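Local coordinates for large terminase protein (Enterobacteria phage P22, PDB 4DKW), which forms the nuclease domain of the ATP-driven DNA-packaging motor, the part that cuts the viral genome to begin and to end packaging into empty capsids, at residues 6-11 with 155-160; 13-18 with 149-154; 81-86 with 109-114; 127-132 with 175-180. All coordinates share one frame; numbering follows the deposited sequence.

Contact 1 of 4, residues 6-11 with 155-160; sequences RIFQIP and RLYHRD
The Y157 ring has CD1 of I7 lying over one face, offset toward the rim, and CE2 of F8 at its edge. The methyl makes a CH-pi contact, 3.8 Å from I7 CD1 to the Y157 ring centroid and 16° off the normal. F8 and Y157 do not stack: their planes are 26° apart but slid so far that the rings barely overlap, closest at CE2 of F8 and CD2 of Y157, 3.6 Å apart. On the F8 ring itself, CG2 of the adjacent I7 sits over one face. In R6, CD comes within 3.4 Å of R155 O, and the bend at chi3 (44°) turns the guanidinium so that a face lies over R155; NH2 goes on to F8 O in a weak bond.

The backbones join through one nearly straight hydrogen bond, I7 N to Y157 O at 2.9 Å. Water 1 accepts from F8 N and also approaches Y157 O, though that approach is unusually short. R6 and H158 form an antiparallel non-hydrogen-bonded pair, and H158 turns its ring back to its own segment, where ND1 bonds L156 O at 2.7 Å, in the ring plane. CG1 of I7 rests on the aliphatic CG of R159, whose guanidinium pairs with E126.

The two-stranded antiparallel sheet of 5-6 and 158-159 thus fastens the N-terminal arm just past the end of helix 148-156. Helix 125-137 packs against it, with I129 on I7 and Y157, and M136 on F8.

Contact 2 of 4, residues 13-18 with 149-154; sequences ETIKCQ and PFFEEF
K16 NZ is the polar atom around which the charged side of this contact gathers: it stands over the F151 ring in a cation-pi contact, 4.4 Å from NZ to the ring centroid and 8° off the normal, and has a long salt bridge to E13 OE1 at 3.6 Å. A further long, weak ion pair runs to E12. The bend in the lysine at chi3 (-65°) brings CE over the ring as well, 3.6 Å from F151 CZ, so the aliphatic part of the chain and the ammonium share one face. The opposite face of F151 is taken by CD2 of F150, from the same helix.

Helix 148-156 here packs across the start of an edge strand: 16-17 runs parallel to 141-144 in the mixed sheet of the RNase H-like nuclease domain, and V143 of that neighbouring strand touches both F150 and F151. I15, at the end of helix 12-15, supplies the apolar side of the contact. With CG1 placed between the backbone N and the carbonyl carbon (chi1 74°), its CD1 is carried toward the helix and lands over the face of F154, 3.5 Å from CE1. The same methyl meets the F150 ring at its edge, at CE2, while CG1 lies at the edge of F151, 3.9 Å from CE1. The F154 ring also meets that of F8, their planes nearly parallel.

Contact 3 of 4, residues 81-86 with 109-114; sequences IPVAWP and FSMLPD
A tryptophan side chain carries on the pairing of two parallel strands past the point where their backbone bonding stops. W85 NE1 donates to L112 O at 2.7 Å, with the carbonyl oxygen lying in the indole plane. W85 CG sits between the backbone N and the carbonyl carbon (chi1 49°), a setting that swings the ring across to the other strand. D114 O lies over one face of the indole, offset toward the rim. M111 SD approaches obliquely, 4.7 Å from the centroid of the W85 five-membered ring, a Met-aromatic contact.

In the backbone, V83 bonds to the residues on either side of M111: its N donates to S110 O at 2.8 Å, bent to 136° at the hydrogen, and its O accepts from L112 N at 3.0 Å in a straighter bond. V83 and M111 put their side chains on the same face of the sheet, where CE of M111 touches V83 CG1 at 3.5 Å. CB of P82 meets CD2 of L112. Beyond the paired residues, water 2 bridges I81 O and S110 N.

Helix 97-107 connects strands 82-84 and 110-111 as a beta-alpha-beta unit; M111 packs against K101 and Y104 of that helix, and 82-84 pairs on its other edge with 27-33, which ends in the metal ligand D33. With the N-H committed to L112 O, the bond should restrain the rotation of the indole, whose side chain lies about 8 Å from that of D33.

Contact 4 of 4, residues 127-132 with 175-180; sequences SGISEL and ATRYGY
G128 and R177 mark the close-packed part of this helix crossing, where the two backbones come to 6.2 Å between their CA atoms. Having no side chain, G128 lets the aliphatic run of R177 lie directly on its backbone, CD 4.0 Å from G128 CA; CG of the arginine meets L132 CD1 beside it. The guanidinium is turned elsewhere, to a salt bridge with D174. L132 sends its other methyl, CD2, over the Y180 ring in a CH-pi contact, 4.2 Å from the centroid.

Toward the more exposed rim the contact becomes polar and sparser. Y180 OH donates to E131 OE1 at 2.7 Å, reaching the anti side of the carboxylate and 21° out of its plane. The oxygen lies at the edge of the ring, and carboxylate and ring stand almost perpendicular, 88° apart. R183 adds a cation-pi contact to Y180, while F54 meets the ring edge-to-face.

Helix 171-181 begins with the magnesium ligand D171, whose side chain is about 10 Å from that of R177. Helices 125-137 and 171-181 cross at 83°, their axes 10.3 Å apart at these segments, a buried, near-perpendicular helix-helix packing within the RNase H-like nuclease domain.

How the contacts relate
Contact 1 touches both contact 2 and contact 4, which do not touch each other, while contact 3 lies across the chain's centre from contacts 1 and 2, 28 and 24 Å away between centres. Contacts 1 and 2, 12 Å apart, share helix 148-156 and meet where R6 NH2 and I10 O pack on F154. Contact 4 reaches contact 1 through I129 and contact 3 through Y178, against A84 and P86. Along the chain, contact 2 falls within the span of contact 1, contact 3 within that of contact 2, and contact 4 follows contact 3, crossing both outer spans. The N-terminal arm is thus held against helix 148-156, while contacts 3 and 4 come nearer to the metal ligand D33.

Contact 1 of 4, residues 6-11 with 155-160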
# COMPACT_ATOMS: atom_id res chain seq x y z
N ARG A 6 -7.76 9.91 -16.40
CA ARG A 6 -7.41 8.93 -15.38
C ARG A 6 -5.98 8.44 -15.51
O ARG A 6 -5.44 8.34 -16.62
CB ARG A 6 -8.37 7.75 -15.41
CG ARG A 6 -9.69 8.05 -14.73
CD ARG A 6 -10.59 6.83 -14.75
NE ARG A 6 -9.83 5.63 -14.40
CZ ARG A 6 -10.34 4.41 -14.33
NH1 ARG A 6 -11.64 4.21 -14.57
NH2 ARG A 6 -9.57 3.39 -14.00
N ILE A 7 -5.36 8.16 -14.37
CA ILE A 7 -3.98 7.73 -14.30
C ILE A 7 -3.85 6.28 -14.75
O ILE A 7 -2.95 5.95 -15.53
CB ILE A 7 -3.41 7.96 -12.88
CG1 ILE A 7 -3.07 9.44 -12.70
CG2 ILE A 7 -2.18 7.11 -12.65
CD1 ILE A 7 -2.74 9.86 -11.28
N PHE A 8 -4.75 5.42 -14.27
CA PHE A 8 -4.77 4.02 -14.68
C PHE A 8 -5.94 3.77 -15.65
O PHE A 8 -7.06 3.47 -15.24
CB PHE A 8 -4.88 3.09 -13.46
CG PHE A 8 -3.74 3.23 -12.47
CD1 PHE A 8 -2.44 2.86 -12.82
CD2 PHE A 8 -3.97 3.71 -11.19
CE1 PHE A 8 -1.40 2.99 -11.91
CE2 PHE A 8 -2.94 3.83 -10.28
CZ PHE A 8 -1.65 3.47 -10.65
N GLN A 9 -5.68 3.91 -16.95
CA GLN A 9 -6.71 3.65 -17.94
C GLN A 9 -6.73 2.18 -18.33
O GLN A 9 -6.42 1.81 -19.47
CB GLN A 9 -6.55 4.56 -19.16
CG GLN A 9 -7.06 5.96 -18.91
CD GLN A 9 -6.96 6.85 -20.12
OE1 GLN A 9 -6.27 6.53 -21.08
NE2 GLN A 9 -7.65 7.99 -20.08
N ILE A 10 -7.11 1.36 -17.36
CA ILE A 10 -7.06 -0.08 -17.46
C ILE A 10 -8.38 -0.59 -16.91
O ILE A 10 -8.86 -0.11 -15.89
CB ILE A 10 -5.85 -0.62 -16.64
CG1 ILE A 10 -4.55 -0.01 -17.16
CG2 ILE A 10 -5.79 -2.13 -16.69
CD1 ILE A 10 -3.33 -0.39 -16.39
N PRO A 11 -9.01 -1.53 -17.62
CA PRO A 11 -10.25 -2.14 -17.12
C PRO A 11 -10.02 -2.82 -15.77
O PRO A 11 -9.13 -3.66 -15.67
CB PRO A 11 -10.58 -3.19 -18.19
CG PRO A 11 -9.88 -2.72 -19.42
CD PRO A 11 -8.63 -2.05 -18.95
N ARG A 155 -10.55 4.05 -9.52
CA ARG A 155 -11.52 4.66 -10.44
C ARG A 155 -11.44 6.19 -10.53
O ARG A 155 -11.75 6.77 -11.58
CB ARG A 155 -12.94 4.28 -10.03
CG ARG A 155 -13.29 2.86 -10.34
CD ARG A 155 -14.77 2.59 -10.12
NE ARG A 155 -15.10 2.34 -8.72
CZ ARG A 155 -15.17 1.14 -8.17
NH1 ARG A 155 -14.95 0.05 -8.90
NH2 ARG A 155 -15.50 1.02 -6.90
N LEU A 156 -11.03 6.82 -9.43
CA LEU A 156 -11.00 8.27 -9.31
C LEU A 156 -9.61 8.92 -9.50
O LEU A 156 -9.51 10.13 -9.61
CB LEU A 156 -11.53 8.66 -7.94
CG LEU A 156 -12.97 8.25 -7.65
CD1 LEU A 156 -13.34 8.65 -6.23
CD2 LEU A 156 -13.90 8.92 -8.64
N TYR A 157 -8.56 8.10 -9.50
CA TYR A 157 -7.19 8.61 -9.55
C TYR A 157 -6.90 9.26 -10.91
O TYR A 157 -6.96 8.59 -11.96
CB TYR A 157 -6.23 7.45 -9.32
CG TYR A 157 -4.91 7.82 -8.69
CD1 TYR A 157 -4.83 8.79 -7.70
CD2 TYR A 157 -3.74 7.15 -9.04
CE1 TYR A 157 -3.61 9.11 -7.10
CE2 TYR A 157 -2.53 7.45 -8.45
CZ TYR A 157 -2.46 8.43 -7.48
OH TYR A 157 -1.24 8.71 -6.89
N HIS A 158 -6.58 10.55 -10.89
CA HIS A 158 -6.43 11.30 -12.14
C HIS A 158 -5.40 12.43 -12.04
O HIS A 158 -4.89 12.72 -10.96
CB HIS A 158 -7.79 11.88 -12.56
CG HIS A 158 -8.31 12.93 -11.63
ND1 HIS A 158 -8.91 12.63 -10.43
CD2 HIS A 158 -8.30 14.28 -11.72
CE1 HIS A 158 -9.27 13.75 -9.82
NE2 HIS A 158 -8.91 14.77 -10.58
N ARG A 159 -5.11 13.05 -13.17
CA ARG A 159 -4.23 14.21 -13.21
C ARG A 159 -5.04 15.49 -13.42
O ARG A 159 -6.11 15.46 -14.03
CB ARG A 159 -3.20 14.06 -14.32
CG ARG A 159 -2.23 12.93 -14.08
CD ARG A 159 -1.28 12.71 -15.24
NE ARG A 159 -0.44 11.55 -14.97
CZ ARG A 159 0.64 11.57 -14.20
NH1 ARG A 159 1.05 12.71 -13.64
NH2 ARG A 159 1.33 10.46 -14.00
N ASP A 160 -4.52 16.61 -12.92
CA ASP A 160 -5.22 17.87 -13.11
C ASP A 160 -5.04 18.39 -14.54
O ASP A 160 -4.49 17.69 -15.40
CB ASP A 160 -4.81 18.93 -12.07
CG ASP A 160 -3.34 19.27 -12.09
OD1 ASP A 160 -2.69 19.18 -13.15
OD2 ASP A 160 -2.82 19.66 -11.01
O HOH W 1 -6.60 6.18 -12.24

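Contact 2 of 4, residues 13-18 with 149-154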
# COMPACT_ATOMS: atom_id res chain seq x y z
N GLU A 13 -11.45 -5.16 -14.31
CA GLU A 13 -11.58 -6.60 -14.34
C GLU A 13 -10.29 -7.30 -14.76
O GLU A 13 -10.08 -8.45 -14.40
CB GLU A 13 -12.78 -7.01 -15.22
CG GLU A 13 -13.63 -8.18 -14.62
CD GLU A 13 -14.34 -7.82 -13.30
OE1 GLU A 13 -13.90 -6.90 -12.57
OE2 GLU A 13 -15.33 -8.49 -12.97
N THR A 14 -9.43 -6.58 -15.49
CA THR A 14 -8.14 -7.14 -15.86
C THR A 14 -7.18 -7.27 -14.67
O THR A 14 -6.31 -8.13 -14.66
CB THR A 14 -7.46 -6.34 -17.01
OG1 THR A 14 -7.12 -5.03 -16.56
CG2 THR A 14 -8.40 -6.22 -18.19
N ILE A 15 -7.36 -6.44 -13.65
CA ILE A 15 -6.49 -6.53 -12.47
C ILE A 15 -7.14 -7.19 -11.24
O ILE A 15 -6.48 -7.42 -10.23
CB ILE A 15 -5.84 -5.15 -12.10
CG1 ILE A 15 -6.84 -4.19 -11.47
CG2 ILE A 15 -5.23 -4.49 -13.34
CD1 ILE A 15 -6.23 -2.85 -11.14
N LYS A 16 -8.43 -7.50 -11.34
CA LYS A 16 -9.18 -8.11 -10.24
C LYS A 16 -8.96 -9.63 -10.26
O LYS A 16 -8.84 -10.22 -11.32
CB LYS A 16 -10.66 -7.71 -10.38
CG LYS A 16 -11.55 -7.93 -9.15
CD LYS A 16 -12.97 -7.35 -9.35
CE LYS A 16 -12.96 -5.83 -9.50
NZ LYS A 16 -14.32 -5.21 -9.41
N CYS A 17 -8.87 -10.26 -9.09
CA CYS A 17 -8.79 -11.73 -9.03
C CYS A 17 -9.57 -12.28 -7.85
O CYS A 17 -9.85 -11.55 -6.90
CB CYS A 17 -7.33 -12.21 -8.97
SG CYS A 17 -6.46 -11.95 -7.40
N GLN A 18 -9.92 -13.57 -7.91
CA GLN A 18 -10.52 -14.28 -6.78
C GLN A 18 -9.50 -14.50 -5.67
O GLN A 18 -8.36 -14.86 -5.95
CB GLN A 18 -11.05 -15.65 -7.21
CG GLN A 18 -12.17 -15.59 -8.21
CD GLN A 18 -13.47 -15.08 -7.62
OE1 GLN A 18 -13.70 -15.18 -6.41
NE2 GLN A 18 -14.32 -14.53 -8.46
N PRO A 149 -12.07 -0.95 -1.36
CA PRO A 149 -11.52 0.42 -1.24
C PRO A 149 -10.38 0.72 -2.22
O PRO A 149 -10.18 1.90 -2.53
CB PRO A 149 -11.00 0.47 0.20
CG PRO A 149 -11.86 -0.48 0.93
CD PRO A 149 -12.12 -1.61 -0.04
N PHE A 150 -9.66 -0.29 -2.71
CA PHE A 150 -8.67 -0.06 -3.75
C PHE A 150 -9.34 0.41 -5.04
O PHE A 150 -8.89 1.35 -5.67
CB PHE A 150 -7.86 -1.32 -4.07
CG PHE A 150 -6.93 -1.14 -5.25
CD1 PHE A 150 -5.65 -0.66 -5.07
CD2 PHE A 150 -7.36 -1.43 -6.54
CE1 PHE A 150 -4.79 -0.49 -6.15
CE2 PHE A 150 -6.52 -1.25 -7.63
CZ PHE A 150 -5.23 -0.78 -7.43
N PHE A 151 -10.39 -0.29 -5.44
CA PHE A 151 -11.04 -0.00 -6.72
C PHE A 151 -11.76 1.35 -6.71
O PHE A 151 -11.80 2.06 -7.72
CB PHE A 151 -11.98 -1.15 -7.11
CG PHE A 151 -11.25 -2.41 -7.45
CD1 PHE A 151 -10.49 -2.49 -8.61
CD2 PHE A 151 -11.30 -3.51 -6.59
CE1 PHE A 151 -9.80 -3.64 -8.93
CE2 PHE A 151 -10.60 -4.67 -6.90
CZ PHE A 151 -9.86 -4.74 -8.07
N GLU A 152 -12.30 1.71 -5.55
CA GLU A 152 -12.91 3.03 -5.37
C GLU A 152 -11.94 4.16 -5.68
O GLU A 152 -12.31 5.15 -6.30
CB GLU A 152 -13.45 3.18 -3.95
CG GLU A 152 -14.59 2.22 -3.62
CD GLU A 152 -15.09 2.35 -2.19
OE1 GLU A 152 -14.38 2.96 -1.36
OE2 GLU A 152 -16.19 1.84 -1.90
N GLU A 153 -10.70 4.00 -5.23
CA GLU A 153 -9.65 4.99 -5.47
C GLU A 153 -9.09 4.91 -6.89
O GLU A 153 -8.86 5.93 -7.54
CB GLU A 153 -8.51 4.82 -4.46
CG GLU A 153 -8.92 4.96 -2.99
CD GLU A 153 -7.72 5.05 -2.06
OE1 GLU A 153 -6.58 4.93 -2.56
OE2 GLU A 153 -7.90 5.26 -0.84
N PHE A 154 -8.86 3.68 -7.35
CA PHE A 154 -8.38 3.36 -8.69
C PHE A 154 -9.24 4.06 -9.74
O PHE A 154 -8.71 4.62 -10.72
CB PHE A 154 -8.42 1.84 -8.85
CG PHE A 154 -7.99 1.33 -10.20
CD1 PHE A 154 -6.66 1.07 -10.47
CD2 PHE A 154 -8.94 1.05 -11.18
CE1 PHE A 154 -6.27 0.58 -11.69
CE2 PHE A 154 -8.55 0.55 -12.42
CZ PHE A 154 -7.22 0.32 -12.67

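Contact 3 of 4, residues 81-86 with 109-114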
# COMPACT_ATOMS: atom_id res chain seq x y z
N ILE A 81 3.93 -9.09 10.27
CA ILE A 81 4.30 -8.71 8.91
C ILE A 81 4.98 -7.34 8.90
O ILE A 81 4.44 -6.39 9.47
CB ILE A 81 3.05 -8.64 8.01
CG1 ILE A 81 2.23 -9.93 8.13
CG2 ILE A 81 3.45 -8.35 6.58
CD1 ILE A 81 3.02 -11.21 7.89
N PRO A 82 6.16 -7.22 8.26
CA PRO A 82 6.86 -5.93 8.21
C PRO A 82 5.98 -4.87 7.56
O PRO A 82 5.26 -5.18 6.60
CB PRO A 82 8.08 -6.20 7.33
CG PRO A 82 8.22 -7.69 7.31
CD PRO A 82 6.86 -8.25 7.47
N VAL A 83 6.01 -3.64 8.07
CA VAL A 83 5.14 -2.58 7.56
C VAL A 83 5.93 -1.42 6.97
O VAL A 83 6.78 -0.83 7.64
CB VAL A 83 4.23 -2.03 8.68
CG1 VAL A 83 3.34 -0.90 8.14
CG2 VAL A 83 3.39 -3.15 9.26
N ALA A 84 5.65 -1.10 5.71
CA ALA A 84 6.24 0.07 5.05
C ALA A 84 5.38 1.29 5.38
O ALA A 84 4.17 1.17 5.58
CB ALA A 84 6.34 -0.13 3.53
N TRP A 85 6.00 2.47 5.47
CA TRP A 85 5.28 3.67 5.87
C TRP A 85 5.99 4.92 5.36
O TRP A 85 7.20 4.90 5.13
CB TRP A 85 5.15 3.71 7.39
CG TRP A 85 6.43 3.46 8.10
CD1 TRP A 85 6.92 2.25 8.49
CD2 TRP A 85 7.38 4.44 8.51
NE1 TRP A 85 8.13 2.42 9.13
CE2 TRP A 85 8.44 3.76 9.15
CE3 TRP A 85 7.45 5.83 8.39
CZ2 TRP A 85 9.54 4.42 9.67
CZ3 TRP A 85 8.54 6.48 8.91
CH2 TRP A 85 9.58 5.78 9.54
N PRO A 86 5.24 6.02 5.16
CA PRO A 86 5.76 7.22 4.51
C PRO A 86 6.37 8.25 5.45
O PRO A 86 6.47 8.00 6.66
CB PRO A 86 4.50 7.85 3.93
CG PRO A 86 3.47 7.54 4.97
CD PRO A 86 3.78 6.13 5.40
N PHE A 109 2.22 -3.22 15.61
CA PHE A 109 2.65 -3.43 14.24
C PHE A 109 4.17 -3.59 14.15
O PHE A 109 4.92 -2.95 14.89
CB PHE A 109 2.24 -2.25 13.36
CG PHE A 109 0.76 -2.14 13.12
CD1 PHE A 109 0.14 -2.91 12.15
CD2 PHE A 109 -0.00 -1.22 13.83
CE1 PHE A 109 -1.22 -2.79 11.91
CE2 PHE A 109 -1.36 -1.10 13.59
CZ PHE A 109 -1.97 -1.89 12.63
N SER A 110 4.61 -4.45 13.23
CA SER A 110 6.03 -4.62 12.95
C SER A 110 6.50 -3.57 11.94
O SER A 110 6.77 -3.86 10.78
CB SER A 110 6.31 -6.04 12.45
OG SER A 110 5.78 -6.99 13.35
N MET A 111 6.59 -2.34 12.41
CA MET A 111 6.97 -1.22 11.57
C MET A 111 8.44 -1.32 11.16
O MET A 111 9.29 -1.59 12.00
CB MET A 111 6.67 0.07 12.33
CG MET A 111 5.18 0.20 12.66
SD MET A 111 4.34 0.82 11.22
CE MET A 111 2.65 0.31 11.37
N LEU A 112 8.71 -1.16 9.87
CA LEU A 112 10.08 -1.17 9.37
C LEU A 112 10.86 0.05 9.91
O LEU A 112 10.28 1.11 10.16
CB LEU A 112 10.11 -1.21 7.84
CG LEU A 112 9.81 -2.58 7.21
CD1 LEU A 112 9.51 -2.49 5.72
CD2 LEU A 112 10.98 -3.53 7.45
N PRO A 113 12.18 -0.11 10.11
CA PRO A 113 12.99 0.95 10.74
C PRO A 113 13.00 2.27 9.98
O PRO A 113 13.05 3.33 10.62
CB PRO A 113 14.40 0.35 10.78
CG PRO A 113 14.38 -0.80 9.81
CD PRO A 113 12.98 -1.32 9.85
N ASP A 114 12.96 2.22 8.65
CA ASP A 114 13.06 3.43 7.82
C ASP A 114 11.83 3.64 6.92
O ASP A 114 11.11 2.69 6.59
CB ASP A 114 14.34 3.40 6.99
CG ASP A 114 15.59 3.24 7.85
OD1 ASP A 114 15.96 4.22 8.54
OD2 ASP A 114 16.20 2.15 7.82
O HOH W 2 2.80 -5.68 11.40

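Contact 4 of 4, residues 127-132 with 175-180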
# COMPACT_ATOMS: atom_id res chain seq x y z
N SER A 127 7.41 7.61 -10.37
CA SER A 127 8.13 6.38 -10.68
C SER A 127 7.35 5.13 -10.23
O SER A 127 7.28 4.14 -10.95
CB SER A 127 9.53 6.41 -10.05
OG SER A 127 10.39 5.52 -10.75
N GLY A 128 6.78 5.19 -9.03
CA GLY A 128 5.94 4.12 -8.53
C GLY A 128 4.70 3.86 -9.38
O GLY A 128 4.33 2.72 -9.64
N ILE A 129 4.07 4.93 -9.83
CA ILE A 129 2.87 4.82 -10.64
C ILE A 129 3.18 4.18 -11.99
O ILE A 129 2.42 3.33 -12.47
CB ILE A 129 2.19 6.19 -10.84
CG1 ILE A 129 1.48 6.60 -9.56
CG2 ILE A 129 1.21 6.16 -12.00
CD1 ILE A 129 0.96 7.99 -9.60
N SER A 130 4.29 4.58 -12.59
CA SER A 130 4.71 4.02 -13.88
C SER A 130 4.97 2.53 -13.76
O SER A 130 4.54 1.74 -14.62
CB SER A 130 5.96 4.71 -14.42
OG SER A 130 5.62 5.98 -14.94
N GLU A 131 5.68 2.14 -12.71
CA GLU A 131 6.03 0.74 -12.51
C GLU A 131 4.79 -0.09 -12.23
O GLU A 131 4.62 -1.16 -12.80
CB GLU A 131 7.06 0.59 -11.40
CG GLU A 131 8.42 1.17 -11.78
CD GLU A 131 9.55 0.73 -10.85
OE1 GLU A 131 9.32 -0.15 -9.99
OE2 GLU A 131 10.68 1.25 -11.00
N LEU A 132 3.91 0.44 -11.38
CA LEU A 132 2.65 -0.25 -11.09
C LEU A 132 1.76 -0.41 -12.33
O LEU A 132 1.12 -1.44 -12.49
CB LEU A 132 1.88 0.46 -9.97
CG LEU A 132 2.47 0.32 -8.57
CD1 LEU A 132 1.69 1.17 -7.57
CD2 LEU A 132 2.48 -1.14 -8.14
N ALA A 175 -0.40 3.57 0.19
CA ALA A 175 0.03 2.40 0.95
C ALA A 175 0.50 1.26 0.04
O ALA A 175 1.56 0.69 0.26
CB ALA A 175 -1.10 1.92 1.86
N THR A 176 -0.28 0.95 -0.99
CA THR A 176 0.09 -0.09 -1.93
C THR A 176 1.44 0.21 -2.56
O THR A 176 2.30 -0.65 -2.66
CB THR A 176 -0.96 -0.26 -3.04
OG1 THR A 176 -2.22 -0.57 -2.44
CG2 THR A 176 -0.57 -1.40 -3.97
N ARG A 177 1.62 1.47 -2.96
CA ARG A 177 2.85 1.91 -3.57
C ARG A 177 4.03 1.77 -2.59
O ARG A 177 5.12 1.33 -2.97
CB ARG A 177 2.67 3.35 -4.05
CG ARG A 177 3.55 3.75 -5.22
CD ARG A 177 3.11 5.08 -5.85
NE ARG A 177 2.53 6.00 -4.87
CZ ARG A 177 3.23 6.68 -3.97
NH1 ARG A 177 4.55 6.55 -3.91
NH2 ARG A 177 2.60 7.48 -3.11
N TYR A 178 3.80 2.11 -1.32
CA TYR A 178 4.85 1.96 -0.29
C TYR A 178 5.28 0.51 -0.07
O TYR A 178 6.47 0.23 0.10
CB TYR A 178 4.42 2.55 1.06
CG TYR A 178 4.06 4.01 0.99
CD1 TYR A 178 4.72 4.87 0.12
CD2 TYR A 178 3.05 4.54 1.80
CE1 TYR A 178 4.38 6.21 0.05
CE2 TYR A 178 2.71 5.87 1.73
CZ TYR A 178 3.38 6.70 0.86
OH TYR A 178 3.05 8.03 0.80
N GLY A 179 4.31 -0.41 -0.07
CA GLY A 179 4.59 -1.82 0.09
C GLY A 179 5.40 -2.34 -1.09
O GLY A 179 6.35 -3.10 -0.92
N TYR A 180 5.01 -1.91 -2.28
CA TYR A 180 5.72 -2.26 -3.50
C TYR A 180 7.17 -1.74 -3.48
O TYR A 180 8.12 -2.46 -3.82
CB TYR A 180 4.96 -1.76 -4.73
CG TYR A 180 5.75 -1.92 -6.01
CD1 TYR A 180 5.90 -3.17 -6.60
CD2 TYR A 180 6.36 -0.83 -6.63
CE1 TYR A 180 6.64 -3.33 -7.75
CE2 TYR A 180 7.09 -0.98 -7.80
CZ TYR A 180 7.23 -2.24 -8.35
OH TYR A 180 7.95 -2.43 -9.50